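Local structure of ATP phosphoribosyltransferase regulatory subunit (Bacillus halodurans, 3OD1) at residues 158-170 against 277-289. The protein is probably required for the first step of histidine biosynthesis, as regulatory partner of the HisG ATP phosphoribosyltransferase, and may permit feedback regulation by histidine. Numbering follows the deposited sequence.
Sequences LSEFKVAIGHVGY and YYTGVVFEGYGNR
The imidazole of H167 lies with one face over the G280-V281 peptide, V281 N sitting 3.9 Å above the ring centre. Its chi1 (-163°, CG anti to the backbone N) carries the ring over that peptide, and chi2 turns ND1 toward the start of helix 168-179. There ND1 accepts from G169 N at 2.7 Å, the donor almost in the ring plane, making H167 the N-cap; NE2 is hydrogen-bonded to E248 of helix 240-258, and the two bonds fix the ring's rotation. A leucine here would probably leave G169 N without its cap and E248 without this partner. Next door, V168 straddles the backbone of 278-280: CG1 and CG2 both approach Y278 O, and CG2 also meets V282 CG1 at 4.0 Å. V168 N donates to G280 O (2.8 Å) from above the carbonyl plane, carrying the ladder one bond past the strand end. Six further backbone bonds join K162 with Y286, A164 with E284 and G166 with V282. On one face, V163 CG1 packs alongside F283 CB at 3.9 Å and I165 CG2 beside V281 CG1, against helices 139-155 and 240-258. Strands 162-167 and 281-286 are antiparallel neighbours in the mainly antiparallel sheet of the class II aminoacyl-tRNA synthetase fold, which HisZ shares with histidyl-tRNA synthetase.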
ATOM      1  N   LEU B 158     -16.624  -7.221 -13.026  1.00 38.44           N
ATOM      2  CA  LEU B 158     -16.695  -6.681 -14.381  1.00 40.70           C
ATOM      3  C   LEU B 158     -17.373  -7.671 -15.329  1.00 41.43           C
ATOM      4  O   LEU B 158     -17.090  -8.875 -15.298  1.00 40.26           O
ATOM      5  CB  LEU B 158     -15.298  -6.319 -14.904  1.00 43.08           C
ATOM      6  CG  LEU B 158     -15.272  -5.300 -16.048  1.00 42.00           C
ATOM      7  CD1 LEU B 158     -15.866  -3.978 -15.572  1.00 44.00           C
ATOM      8  CD2 LEU B 158     -13.847  -5.094 -16.583  1.00 35.26           C
ATOM      9  N   SER B 159     -18.249  -7.145 -16.179  1.00 47.16           N
ATOM     10  CA  SER B 159     -19.067  -7.950 -17.074  1.00 55.83           C
ATOM     11  C   SER B 159     -19.039  -7.349 -18.481  1.00 48.39           C
ATOM     12  O   SER B 159     -18.842  -6.148 -18.645  1.00 53.36           O
ATOM     13  CB  SER B 159     -20.513  -7.960 -16.554  1.00 62.70           C
ATOM     14  OG  SER B 159     -21.116  -9.238 -16.655  1.00 64.43           O
ATOM     15  N   GLU B 160     -19.227  -8.186 -19.494  1.00 46.14           N
ATOM     16  CA  GLU B 160     -19.427  -7.705 -20.860  1.00 59.19           C
ATOM     17  C   GLU B 160     -18.223  -6.960 -21.444  1.00 58.25           C
ATOM     18  O   GLU B 160     -18.371  -6.238 -22.436  1.00 59.61           O
ATOM     19  CB  GLU B 160     -20.649  -6.780 -20.914  1.00 65.01           C
ATOM     20  CG  GLU B 160     -21.846  -7.261 -20.116  1.00 75.99           C
ATOM     21  CD  GLU B 160     -22.918  -7.876 -20.987  1.00 82.66           C
ATOM     22  OE1 GLU B 160     -22.573  -8.465 -22.032  1.00 83.20           O
ATOM     23  OE2 GLU B 160     -24.107  -7.771 -20.623  1.00 87.51           O
ATOM     24  N   PHE B 161     -17.048  -7.123 -20.834  1.00 42.59           N
ATOM     25  CA  PHE B 161     -15.848  -6.420 -21.275  1.00 37.50           C
ATOM     26  C   PHE B 161     -15.138  -7.172 -22.390  1.00 43.53           C
ATOM     27  O   PHE B 161     -15.493  -8.308 -22.707  1.00 41.56           O
ATOM     28  CB  PHE B 161     -14.885  -6.206 -20.108  1.00 27.94           C
ATOM     29  CG  PHE B 161     -14.422  -7.472 -19.465  1.00 34.10           C
ATOM     30  CD1 PHE B 161     -13.202  -8.044 -19.821  1.00 35.62           C
ATOM     31  CD2 PHE B 161     -15.193  -8.088 -18.490  1.00 40.12           C
ATOM     32  CE1 PHE B 161     -12.758  -9.209 -19.209  1.00 39.21           C
ATOM     33  CE2 PHE B 161     -14.761  -9.258 -17.879  1.00 43.56           C
ATOM     34  CZ  PHE B 161     -13.544  -9.822 -18.242  1.00 43.29           C
ATOM     35  N   LYS B 162     -14.127  -6.529 -22.972  1.00 37.57           N
ATOM     36  CA  LYS B 162     -13.394  -7.087 -24.092  1.00 42.21           C
ATOM     37  C   LYS B 162     -11.901  -6.866 -23.912  1.00 36.10           C
ATOM     38  O   LYS B 162     -11.472  -5.813 -23.449  1.00 39.26           O
ATOM     39  CB  LYS B 162     -13.841  -6.441 -25.405  1.00 50.85           C
ATOM     40  CG  LYS B 162     -14.709  -7.323 -26.302  1.00 65.23           C
ATOM     41  CD  LYS B 162     -16.173  -7.317 -25.872  1.00 74.96           C
ATOM     42  CE  LYS B 162     -17.118  -7.359 -27.077  1.00 77.12           C
ATOM     43  NZ  LYS B 162     -16.991  -6.162 -27.978  1.00 76.95           N
ATOM     44  N   VAL B 163     -11.121  -7.874 -24.283  1.00 37.57           N
ATOM     45  CA  VAL B 163      -9.672  -7.760 -24.325  1.00 35.26           C
ATOM     46  C   VAL B 163      -9.248  -7.821 -25.785  1.00 35.43           C
ATOM     47  O   VAL B 163      -9.509  -8.803 -26.483  1.00 35.24           O
ATOM     48  CB  VAL B 163      -9.013  -8.886 -23.535  1.00 37.22           C
ATOM     49  CG1 VAL B 163      -7.478  -8.784 -23.609  1.00 38.30           C
ATOM     50  CG2 VAL B 163      -9.502  -8.837 -22.095  1.00 35.90           C
ATOM     51  N   ALA B 164      -8.644  -6.744 -26.257  1.00 32.95           N
ATOM     52  CA  ALA B 164      -8.222  -6.662 -27.647  1.00 38.76           C
ATOM     53  C   ALA B 164      -6.759  -7.087 -27.724  1.00 39.60           C
ATOM     54  O   ALA B 164      -5.937  -6.674 -26.900  1.00 39.77           O
ATOM     55  CB  ALA B 164      -8.399  -5.248 -28.162  1.00 39.96           C
ATOM     56  N   ILE B 165      -6.441  -7.926 -28.705  1.00 34.86           N
ATOM     57  CA  ILE B 165      -5.114  -8.516 -28.810  1.00 30.87           C
ATOM     58  C   ILE B 165      -4.459  -8.095 -30.106  1.00 33.58           C
ATOM     59  O   ILE B 165      -5.037  -8.293 -31.173  1.00 38.44           O
ATOM     60  CB  ILE B 165      -5.211 -10.053 -28.791  1.00 39.31           C
ATOM     61  CG1 ILE B 165      -5.906 -10.507 -27.507  1.00 39.39           C
ATOM     62  CG2 ILE B 165      -3.822 -10.685 -28.966  1.00 42.50           C
ATOM     63  CD1 ILE B 165      -6.106 -11.990 -27.410  1.00 43.53           C
ATOM     64  N   GLY B 166      -3.260  -7.516 -30.009  1.00 31.75           N
ATOM     65  CA  GLY B 166      -2.451  -7.192 -31.174  1.00 35.12           C
ATOM     66  C   GLY B 166      -1.122  -7.936 -31.188  1.00 41.96           C
ATOM     67  O   GLY B 166      -0.860  -8.793 -30.339  1.00 39.13           O
ATOM     68  N   HIS B 167      -0.262  -7.621 -32.146  1.00 35.14           N
ATOM     69  CA  HIS B 167       1.037  -8.270 -32.162  1.00 37.97           C
ATOM     70  C   HIS B 167       2.120  -7.367 -32.751  1.00 34.95           C
ATOM     71  O   HIS B 167       2.055  -6.987 -33.916  1.00 42.62           O
ATOM     72  CB  HIS B 167       0.961  -9.596 -32.925  1.00 38.42           C
ATOM     73  CG  HIS B 167       2.118 -10.505 -32.658  1.00 45.88           C
ATOM     74  ND1 HIS B 167       3.426 -10.089 -32.769  1.00 42.88           N
ATOM     75  CD2 HIS B 167       2.166 -11.805 -32.283  1.00 47.08           C
ATOM     76  CE1 HIS B 167       4.232 -11.093 -32.473  1.00 46.55           C
ATOM     77  NE2 HIS B 167       3.492 -12.144 -32.168  1.00 47.09           N
ATOM     78  N   VAL B 168       3.112  -7.030 -31.935  1.00 39.85           N
ATOM     79  CA  VAL B 168       4.222  -6.193 -32.376  1.00 41.49           C
ATOM     80  C   VAL B 168       4.931  -6.788 -33.594  1.00 44.28           C
ATOM     81  O   VAL B 168       5.379  -6.055 -34.477  1.00 39.97           O
ATOM     82  CB  VAL B 168       5.254  -5.986 -31.248  1.00 42.95           C
ATOM     83  CG1 VAL B 168       6.564  -5.416 -31.801  1.00 48.14           C
ATOM     84  CG2 VAL B 168       4.687  -5.081 -30.186  1.00 37.34           C
ATOM     85  N   GLY B 169       5.035  -8.115 -33.629  1.00 38.01           N
ATOM     86  CA  GLY B 169       5.747  -8.789 -34.699  1.00 38.67           C
ATOM     87  C   GLY B 169       5.008  -8.639 -36.017  1.00 43.48           C
ATOM     88  O   GLY B 169       5.619  -8.397 -37.067  1.00 43.74           O
ATOM     89  N   TYR B 170       3.687  -8.781 -35.975  1.00 39.06           N
ATOM     90  CA  TYR B 170       2.911  -8.615 -37.192  1.00 42.75           C
ATOM     91  C   TYR B 170       3.080  -7.203 -37.767  1.00 43.67           C
ATOM     92  O   TYR B 170       3.423  -7.035 -38.942  1.00 45.45           O
ATOM     93  CB  TYR B 170       1.436  -8.947 -36.978  1.00 44.49           C
ATOM     94  CG  TYR B 170       0.651  -8.828 -38.262  1.00 47.67           C
ATOM     95  CD1 TYR B 170       0.586  -9.891 -39.155  1.00 52.77           C
ATOM     96  CD2 TYR B 170       0.011  -7.642 -38.604  1.00 47.16           C
ATOM     97  CE1 TYR B 170      -0.114  -9.791 -40.348  1.00 52.12           C
ATOM     98  CE2 TYR B 170      -0.697  -7.527 -39.807  1.00 45.36           C
ATOM     99  CZ  TYR B 170      -0.750  -8.611 -40.670  1.00 49.15           C
ATOM    100  OH  TYR B 170      -1.442  -8.521 -41.854  1.00 54.22           O
ATOM    101  N   TYR B 277       9.188  -1.025 -26.451  1.00 42.41           N
ATOM    102  CA  TYR B 277       9.266  -1.844 -25.244  1.00 41.44           C
ATOM    103  C   TYR B 277       8.702  -3.259 -25.399  1.00 37.81           C
ATOM    104  O   TYR B 277       9.338  -4.229 -24.993  1.00 37.43           O
ATOM    105  CB  TYR B 277       8.546  -1.100 -24.131  1.00 33.46           C
ATOM    106  CG  TYR B 277       8.471  -1.785 -22.801  1.00 35.02           C
ATOM    107  CD1 TYR B 277       9.469  -1.590 -21.842  1.00 37.47           C
ATOM    108  CD2 TYR B 277       7.366  -2.563 -22.459  1.00 32.74           C
ATOM    109  CE1 TYR B 277       9.390  -2.180 -20.599  1.00 37.36           C
ATOM    110  CE2 TYR B 277       7.278  -3.163 -21.206  1.00 32.66           C
ATOM    111  CZ  TYR B 277       8.297  -2.961 -20.282  1.00 37.67           C
ATOM    112  OH  TYR B 277       8.230  -3.541 -19.029  1.00 35.21           O
ATOM    113  N   TYR B 278       7.513  -3.376 -25.978  1.00 37.31           N
ATOM    114  CA  TYR B 278       6.906  -4.688 -26.192  1.00 40.51           C
ATOM    115  C   TYR B 278       7.452  -5.329 -27.455  1.00 41.22           C
ATOM    116  O   TYR B 278       7.706  -4.644 -28.447  1.00 37.39           O
ATOM    117  CB  TYR B 278       5.383  -4.590 -26.258  1.00 35.60           C
ATOM    118  CG  TYR B 278       4.760  -4.060 -24.992  1.00 37.52           C
ATOM    119  CD1 TYR B 278       4.501  -4.899 -23.921  1.00 36.42           C
ATOM    120  CD2 TYR B 278       4.430  -2.709 -24.871  1.00 43.06           C
ATOM    121  CE1 TYR B 278       3.926  -4.402 -22.742  1.00 34.24           C
ATOM    122  CE2 TYR B 278       3.857  -2.207 -23.713  1.00 39.49           C
ATOM    123  CZ  TYR B 278       3.608  -3.052 -22.655  1.00 37.77           C
ATOM    124  OH  TYR B 278       3.038  -2.532 -21.511  1.00 35.26           O
ATOM    125  N   THR B 279       7.610  -6.648 -27.413  1.00 41.12           N
ATOM    126  CA  THR B 279       8.284  -7.392 -28.471  1.00 43.65           C
ATOM    127  C   THR B 279       7.356  -8.329 -29.252  1.00 43.55           C
ATOM    128  O   THR B 279       7.729  -8.868 -30.292  1.00 40.49           O
ATOM    129  CB  THR B 279       9.437  -8.226 -27.876  1.00 43.76           C
ATOM    130  OG1 THR B 279       8.930  -9.074 -26.832  1.00 38.91           O
ATOM    131  CG2 THR B 279      10.494  -7.305 -27.290  1.00 42.58           C
ATOM    132  N   GLY B 280       6.149  -8.538 -28.756  1.00 40.63           N
ATOM    133  CA  GLY B 280       5.287  -9.533 -29.367  1.00 45.09           C
ATOM    134  C   GLY B 280       3.814  -9.312 -29.131  1.00 37.10           C
ATOM    135  O   GLY B 280       3.290  -8.243 -29.428  1.00 38.80           O
ATOM    136  N   VAL B 281       3.144 -10.342 -28.627  1.00 37.31           N
ATOM    137  CA  VAL B 281       1.737 -10.248 -28.257  1.00 36.75           C
ATOM    138  C   VAL B 281       1.529  -9.071 -27.320  1.00 37.44           C
ATOM    139  O   VAL B 281       2.267  -8.917 -26.352  1.00 34.03           O
ATOM    140  CB  VAL B 281       1.270 -11.520 -27.547  1.00 37.28           C
ATOM    141  CG1 VAL B 281      -0.177 -11.385 -27.095  1.00 36.88           C
ATOM    142  CG2 VAL B 281       1.450 -12.729 -28.452  1.00 42.58           C
ATOM    143  N   VAL B 282       0.537  -8.240 -27.635  1.00 34.03           N
ATOM    144  CA  VAL B 282       0.124  -7.132 -26.778  1.00 32.76           C
ATOM    145  C   VAL B 282      -1.394  -7.152 -26.660  1.00 37.16           C
ATOM    146  O   VAL B 282      -2.084  -7.650 -27.553  1.00 39.97           O
ATOM    147  CB  VAL B 282       0.585  -5.751 -27.325  1.00 36.96           C
ATOM    148  CG1 VAL B 282       2.077  -5.593 -27.148  1.00 30.14           C
ATOM    149  CG2 VAL B 282       0.193  -5.580 -28.803  1.00 38.80           C
ATOM    150  N   PHE B 283      -1.905  -6.633 -25.547  1.00 33.14           N
ATOM    151  CA  PHE B 283      -3.340  -6.608 -25.313  1.00 30.83           C
ATOM    152  C   PHE B 283      -3.759  -5.477 -24.385  1.00 33.91           C
ATOM    153  O   PHE B 283      -2.951  -4.947 -23.618  1.00 33.51           O
ATOM    154  CB  PHE B 283      -3.848  -7.952 -24.779  1.00 32.32           C
ATOM    155  CG  PHE B 283      -3.129  -8.443 -23.555  1.00 32.67           C
ATOM    156  CD1 PHE B 283      -3.591  -8.122 -22.286  1.00 35.76           C
ATOM    157  CD2 PHE B 283      -2.005  -9.253 -23.669  1.00 36.19           C
ATOM    158  CE1 PHE B 283      -2.935  -8.580 -21.147  1.00 32.77           C
ATOM    159  CE2 PHE B 283      -1.342  -9.715 -22.527  1.00 28.29           C
ATOM    160  CZ  PHE B 283      -1.804  -9.370 -21.271  1.00 28.36           C
ATOM    161  N   GLU B 284      -5.030  -5.109 -24.470  1.00 36.06           N
ATOM    162  CA  GLU B 284      -5.593  -4.149 -23.537  1.00 41.48           C
ATOM    163  C   GLU B 284      -7.060  -4.442 -23.309  1.00 40.37           C
ATOM    164  O   GLU B 284      -7.746  -4.942 -24.206  1.00 35.50           O
ATOM    165  CB  GLU B 284      -5.377  -2.717 -24.027  1.00 42.49           C
ATOM    166  CG  GLU B 284      -6.065  -2.410 -25.321  1.00 46.38           C
ATOM    167  CD  GLU B 284      -5.782  -1.000 -25.798  1.00 46.93           C
ATOM    168  OE1 GLU B 284      -4.876  -0.337 -25.237  1.00 43.82           O
ATOM    169  OE2 GLU B 284      -6.474  -0.563 -26.734  1.00 43.91           O
ATOM    170  N   GLY B 285      -7.538  -4.143 -22.101  1.00 34.29           N
ATOM    171  CA  GLY B 285      -8.898  -4.465 -21.726  1.00 32.27           C
ATOM    172  C   GLY B 285      -9.738  -3.216 -21.593  1.00 35.21           C
ATOM    173  O   GLY B 285      -9.252  -2.187 -21.116  1.00 35.91           O
ATOM    174  N   TYR B 286     -10.994  -3.316 -22.024  1.00 33.25           N
ATOM    175  CA  TYR B 286     -11.964  -2.224 -21.964  1.00 34.47           C
ATOM    176  C   TYR B 286     -13.239  -2.728 -21.301  1.00 34.77           C
ATOM    177  O   TYR B 286     -13.679  -3.840 -21.576  1.00 39.96           O
ATOM    178  CB  TYR B 286     -12.327  -1.749 -23.381  1.00 35.83           C
ATOM    179  CG  TYR B 286     -11.211  -1.011 -24.098  1.00 42.53           C
ATOM    180  CD1 TYR B 286     -11.061   0.365 -23.944  1.00 35.08           C
ATOM    181  CD2 TYR B 286     -10.320  -1.684 -24.930  1.00 42.62           C
ATOM    182  CE1 TYR B 286     -10.050   1.047 -24.574  1.00 49.08           C
ATOM    183  CE2 TYR B 286      -9.295  -1.004 -25.577  1.00 47.44           C
ATOM    184  CZ  TYR B 286      -9.170   0.367 -25.394  1.00 55.81           C
ATOM    185  OH  TYR B 286      -8.171   1.087 -26.017  1.00 59.89           O
ATOM    186  N   GLY B 287     -13.842  -1.911 -20.446  1.00 34.82           N
ATOM    187  CA  GLY B 287     -15.178  -2.213 -19.965  1.00 39.69           C
ATOM    188  C   GLY B 287     -16.185  -2.079 -21.102  1.00 42.85           C
ATOM    189  O   GLY B 287     -15.833  -1.607 -22.184  1.00 38.62           O
ATOM    190  N   ASN B 288     -17.437  -2.464 -20.850  1.00 41.71           N
ATOM    191  CA  ASN B 288     -18.483  -2.413 -21.869  1.00 55.13           C
ATOM    192  C   ASN B 288     -18.881  -1.001 -22.302  1.00 48.67           C
ATOM    193  O   ASN B 288     -19.603  -0.832 -23.279  1.00 48.14           O
ATOM    194  CB  ASN B 288     -19.728  -3.198 -21.422  1.00 65.46           C
ATOM    195  CG  ASN B 288     -20.377  -2.621 -20.165  1.00 72.48           C
ATOM    196  OD1 ASN B 288     -20.015  -1.539 -19.695  1.00 72.21           O
ATOM    197  ND2 ASN B 288     -21.349  -3.349 -19.621  1.00 76.56           N
ATOM    198  N   ARG B 289     -18.414   0.006 -21.574  1.00 39.38           N
ATOM    199  CA  ARG B 289     -18.725   1.394 -21.917  1.00 46.78           C
ATOM    200  C   ARG B 289     -17.540   2.084 -22.607  1.00 47.94           C
ATOM    201  O   ARG B 289     -17.526   3.309 -22.774  1.00 45.34           O
ATOM    202  CB  ARG B 289     -19.166   2.175 -20.675  1.00 54.69           C
ATOM    203  CG  ARG B 289     -20.592   1.851 -20.210  1.00 64.52           C
ATOM    204  CD  ARG B 289     -21.103   2.872 -19.208  1.00 70.19           C
ATOM    205  NE  ARG B 289     -21.183   2.337 -17.850  1.00 85.60           N
ATOM    206  CZ  ARG B 289     -20.195   2.378 -16.955  1.00 92.24           C
ATOM    207  NH1 ARG B 289     -19.029   2.932 -17.264  1.00 95.03           N
ATOM    208  NH2 ARG B 289     -20.369   1.862 -15.745  1.00 90.68           N
TER